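Local coordinates for cupin type-2 domain-containing protein (Ralstonia eutropha, PDB 2OPK) that is of unproven function but belongs to the cupin superfamily and has been proposed to be a mannose-6-phosphate isomerase, at residues R35-G40 / P101-A106; K29-E34 / L105-D110. One frame throughout, in Å; residues are numbered along the deposited sequence. Where two conformers were deposited one is given.

How the contacts relate
Contacts 1 and 2 are successive lengths of one antiparallel pairing between strands 31-38 and 102-109, and they share Leu105 and Ala106; their centres lie about 16 Å apart. Both are buried, contact 1 the deeper: its centre is about 6 Å from the centre of the chain, that of contact 2 about 11 Å. Chemistry follows place. On the face that carries Trp104 in contact 1, an indole N-H is bonded to a serine hydroxyl; on the same face of contact 2, a histidine meets a glutamate. The reverse face is apolar in contact 2, where four residues pack on the second subunit; in contact 1 it holds Arg35 among Ile37 and Val103, and Leu105 alone reaches that subunit.

Contact 1 (R35-G40 / P101-A106); sequences RIISNG and PTVWLA
Trp104 and Ser38 join two adjacent inner strands of the five-stranded cupin sheet through an indole-hydroxyl bond laid over their backbone pairing. Segments 35-38 and 102-106 run antiparallel, with Ile36-Trp104 and Ser38-Thr102 as hydrogen-bonded pairs. Between the second pair, Ser38 N to Thr102 O measures 2.8 Å and is almost straight at 176°.

Followed outward, the Trp104 side chain meets Ile36 first and Ser38 last. CB lies 3.9 Å from Ile36 CB, and CG keeps beside the same residue. CD1 comes within 3.6 Å of Ile36 CB, while Ile36 O sits in the ring plane at that edge. With chi1 at -46°, CG is anti to the carbonyl carbon, and chi2 carries the five-membered ring along toward Ser38. There NE1 donates to Ser38 OG at 3.0 Å, the hydroxyl tilted 16° out of the indole plane. That oxygen is also hydrogen-bonded to Glu20, so two partners fix the hydroxyl. Thr102 CG2 rests over one indole face near its rim, and the Trp104 side chain also packs on Val57, Val59 and Ile66; an unidentified molecule, probably from the crystallisation liquor, lies about 3 Å from this side chain and may mark a pocket.

On the reverse face, Ile37 and Val103 point the same way, with Ile37 CD1 3.6 Å from Val103 CG2. The same Ile37 methyl lies over one face of the Arg35 guanidinium, offset toward its rim; Arg35 NH2 bonds Gln23. At the strand end, Asn39 OD1, which accepts from Gly16 N, lies 3.6 Å from Pro101 CG.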
# COMPACT_ATOMS: atom_id res chain seq x y z
N ARG B 35 8.15 -2.29 3.16
CA ARG B 35 8.48 -2.72 1.80
C ARG B 35 9.25 -4.07 1.91
O ARG B 35 10.07 -4.24 2.82
CB ARG B 35 9.40 -1.67 1.23
CG ARG B 35 9.85 -1.91 -0.08
CD ARG B 35 10.63 -0.73 -0.57
NE ARG B 35 12.04 -0.64 -0.19
CZ ARG B 35 12.96 -0.07 -0.99
NH1 ARG B 35 12.59 0.41 -2.16
NH2 ARG B 35 14.22 0.05 -0.66
N ILE B 36 8.94 -5.01 1.02
CA ILE B 36 9.63 -6.30 0.93
C ILE B 36 10.20 -6.36 -0.47
O ILE B 36 9.51 -6.01 -1.45
CB ILE B 36 8.71 -7.51 1.10
CG1 ILE B 36 7.84 -7.36 2.35
CG2 ILE B 36 9.57 -8.85 1.13
CD1 ILE B 36 6.70 -8.44 2.55
N ILE B 37 11.46 -6.77 -0.58
CA ILE B 37 12.14 -6.90 -1.86
C ILE B 37 12.53 -8.36 -2.05
O ILE B 37 13.39 -8.90 -1.29
CB ILE B 37 13.40 -6.02 -1.95
CG1 ILE B 37 13.10 -4.56 -1.54
CG2 ILE B 37 14.01 -6.07 -3.35
CD1 ILE B 37 12.13 -3.84 -2.44
N SER B 38 11.90 -9.01 -3.03
CA SER B 38 12.20 -10.37 -3.41
C SER B 38 12.98 -10.33 -4.69
O SER B 38 12.86 -9.41 -5.51
CB SER B 38 10.93 -11.17 -3.63
OG SER B 38 10.09 -11.16 -2.49
N ASN B 39 13.80 -11.36 -4.85
CA ASN B 39 14.56 -11.58 -6.08
C ASN B 39 14.52 -13.06 -6.37
O ASN B 39 15.56 -13.73 -6.40
CB ASN B 39 16.01 -11.12 -5.92
CG ASN B 39 16.17 -9.64 -6.09
OD1 ASN B 39 16.16 -9.14 -7.22
ND2 ASN B 39 16.32 -8.91 -4.96
N GLY B 40 13.31 -13.59 -6.55
CA GLY B 40 13.14 -14.98 -6.94
C GLY B 40 13.04 -16.02 -5.85
O GLY B 40 12.87 -17.20 -6.15
N PRO B 101 13.30 -7.95 -9.74
CA PRO B 101 12.79 -7.84 -8.37
C PRO B 101 11.27 -7.78 -8.25
O PRO B 101 10.58 -7.25 -9.12
CB PRO B 101 13.43 -6.52 -7.85
CG PRO B 101 14.59 -6.29 -8.68
CD PRO B 101 14.27 -6.88 -10.06
N THR B 102 10.76 -8.36 -7.17
CA THR B 102 9.38 -8.27 -6.80
C THR B 102 9.36 -7.38 -5.55
O THR B 102 9.96 -7.74 -4.52
CB THR B 102 8.76 -9.64 -6.54
OG1 THR B 102 8.75 -10.40 -7.75
CG2 THR B 102 7.33 -9.51 -6.06
N VAL B 103 8.74 -6.22 -5.67
CA VAL B 103 8.59 -5.30 -4.54
C VAL B 103 7.17 -5.36 -4.03
O VAL B 103 6.22 -5.23 -4.82
CB VAL B 103 8.92 -3.81 -4.95
CG1 VAL B 103 8.74 -2.88 -3.75
CG2 VAL B 103 10.34 -3.71 -5.53
N TRP B 104 7.03 -5.55 -2.73
CA TRP B 104 5.73 -5.66 -2.06
C TRP B 104 5.55 -4.54 -1.06
O TRP B 104 6.52 -3.97 -0.58
CB TRP B 104 5.64 -6.91 -1.22
CG TRP B 104 6.10 -8.22 -1.79
CD1 TRP B 104 7.37 -8.56 -2.09
CD2 TRP B 104 5.29 -9.36 -2.08
NE1 TRP B 104 7.41 -9.86 -2.55
CE2 TRP B 104 6.14 -10.37 -2.56
CE3 TRP B 104 3.92 -9.62 -1.99
CZ2 TRP B 104 5.67 -11.64 -2.93
CZ3 TRP B 104 3.44 -10.87 -2.34
CH2 TRP B 104 4.31 -11.86 -2.82
N LEU B 105 4.29 -4.28 -0.74
CA LEU B 105 3.92 -3.37 0.35
C LEU B 105 3.11 -4.21 1.30
O LEU B 105 2.16 -4.88 0.87
CB LEU B 105 3.07 -2.22 -0.17
CG LEU B 105 2.70 -1.17 0.88
CD1 LEU B 105 3.93 -0.38 1.36
CD2 LEU B 105 1.69 -0.23 0.28
N ALA B 106 3.51 -4.23 2.56
CA ALA B 106 2.89 -5.07 3.56
C ALA B 106 2.51 -4.27 4.80
O ALA B 106 3.27 -3.40 5.25
CB ALA B 106 3.80 -6.23 3.91
O HOH W 1 11.40 -11.44 -7.65

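Contact 2 (K29-E34 / L105-D110); sequences KGLKIE and LAVHCD
Two first torsions bring Glu34 and His108 together. Glu34 chi1 of 69° sets CG between the backbone N and the carbonyl carbon, and the chain then extends toward the histidine; His108 chi1 of -61° puts CG beside the backbone N, anti to the carbonyl carbon. The result is a His-carboxylate hydrogen bond: His108 NE2 donates to Glu34 OE2 at 2.8 Å, clearly bent (141° at the hydrogen). The donor stands above the carboxylate plane, and that plane is nearly perpendicular to the imidazole. Lys32 runs alongside, its CE 3.9 Å from His108 CD2, and Glu34 CG packs on Ala106 CB at 3.9 Å.

The backbones supply four N-H···O bonds, two each for Lys32-His108 and Glu34-Ala106; His108 N to Lys32 O is 2.9 Å. Where the strands part, at Gly30 and Asp110, water 2 donates to Gly30 O and accepts from Asp110 N.

The other face is apolar: Leu31 CD1 meets Val107 CG1 at 3.8 Å, and Ile33 CG2 meets Leu105 CD1 at 3.9 Å. Strand 31-38 is flanked by strand 21-28 and strand 102-109 by strand 54-61, while Leu31, Ile33, Leu105 and Cys109 pack against the second subunit of the dimer.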
# COMPACT_ATOMS: atom_id res chain seq x y z
N LYS B 29 2.32 2.01 17.42
CA LYS B 29 1.82 0.95 18.32
C LYS B 29 0.75 0.12 17.59
O LYS B 29 -0.23 0.68 17.07
CB LYS B 29 1.22 1.55 19.61
N GLY B 30 0.96 -1.20 17.51
CA GLY B 30 0.05 -2.11 16.80
C GLY B 30 0.06 -1.98 15.27
O GLY B 30 -0.88 -2.44 14.60
N LEU B 31 1.10 -1.36 14.71
CA LEU B 31 1.10 -1.11 13.28
C LEU B 31 2.48 -1.07 12.65
O LEU B 31 3.37 -0.37 13.13
CB LEU B 31 0.40 0.22 12.95
CG LEU B 31 0.35 0.43 11.42
CD1 LEU B 31 -0.84 -0.28 10.82
CD2 LEU B 31 0.35 1.82 11.13
N LYS B 32 2.63 -1.78 11.53
CA LYS B 32 3.82 -1.67 10.75
C LYS B 32 3.50 -1.68 9.25
O LYS B 32 2.75 -2.53 8.77
CB LYS B 32 4.81 -2.80 11.12
CG LYS B 32 6.03 -2.87 10.23
CD LYS B 32 7.12 -3.74 10.81
CE LYS B 32 6.80 -5.21 10.64
NZ LYS B 32 7.91 -6.07 11.23
N ILE B 33 4.07 -0.72 8.53
CA ILE B 33 4.02 -0.66 7.08
C ILE B 33 5.45 -0.87 6.63
O ILE B 33 6.37 -0.21 7.12
CB ILE B 33 3.53 0.70 6.56
CG1 ILE B 33 2.14 1.03 7.14
CG2 ILE B 33 3.42 0.71 5.03
CD1 ILE B 33 1.64 2.47 6.72
N GLU B 34 5.63 -1.79 5.68
CA GLU B 34 6.96 -2.12 5.21
C GLU B 34 6.97 -2.48 3.74
O GLU B 34 5.99 -2.94 3.17
CB GLU B 34 7.54 -3.29 6.01
CG GLU B 34 6.85 -4.62 5.76
CD GLU B 34 7.35 -5.75 6.62
OE1 GLU B 34 8.45 -5.62 7.23
OE2 GLU B 34 6.62 -6.79 6.65
N LEU B 105 4.29 -4.28 -0.74
CA LEU B 105 3.92 -3.37 0.35
C LEU B 105 3.11 -4.21 1.30
O LEU B 105 2.16 -4.88 0.87
CB LEU B 105 3.07 -2.22 -0.17
CG LEU B 105 2.70 -1.17 0.88
CD1 LEU B 105 3.93 -0.38 1.36
CD2 LEU B 105 1.69 -0.23 0.28
N ALA B 106 3.51 -4.23 2.56
CA ALA B 106 2.89 -5.07 3.56
C ALA B 106 2.51 -4.27 4.80
O ALA B 106 3.27 -3.40 5.25
CB ALA B 106 3.80 -6.23 3.91
N VAL B 107 1.31 -4.55 5.32
CA VAL B 107 0.80 -3.88 6.52
C VAL B 107 0.44 -4.94 7.54
O VAL B 107 -0.25 -5.90 7.23
CB VAL B 107 -0.42 -2.98 6.25
CG1 VAL B 107 -0.85 -2.17 7.52
CG2 VAL B 107 -0.13 -2.01 5.06
N HIS B 108 0.98 -4.77 8.74
CA HIS B 108 0.74 -5.64 9.86
C HIS B 108 -0.02 -4.85 10.89
O HIS B 108 0.37 -3.76 11.25
CB HIS B 108 2.10 -6.12 10.40
CG HIS B 108 2.91 -6.90 9.40
ND1 HIS B 108 2.76 -8.26 9.20
CD2 HIS B 108 3.85 -6.49 8.51
CE1 HIS B 108 3.60 -8.66 8.26
NE2 HIS B 108 4.27 -7.61 7.82
N CYS B 109 -1.13 -5.39 11.36
CA CYS B 109 -1.93 -4.71 12.35
C CYS B 109 -2.72 -5.68 13.23
O CYS B 109 -2.77 -6.89 12.94
CB CYS B 109 -2.88 -3.77 11.63
SG CYS B 109 -4.11 -4.59 10.67
N ASP B 110 -3.36 -5.15 14.27
CA ASP B 110 -4.13 -5.96 15.24
C ASP B 110 -5.23 -6.75 14.57
O ASP B 110 -5.78 -6.30 13.56
CB ASP B 110 -4.74 -5.08 16.34
CG ASP B 110 -3.69 -4.43 17.25
OD1 ASP B 110 -2.58 -4.99 17.42
OD2 ASP B 110 -3.96 -3.33 17.78
O HOH W 2 -3.58 -1.93 14.39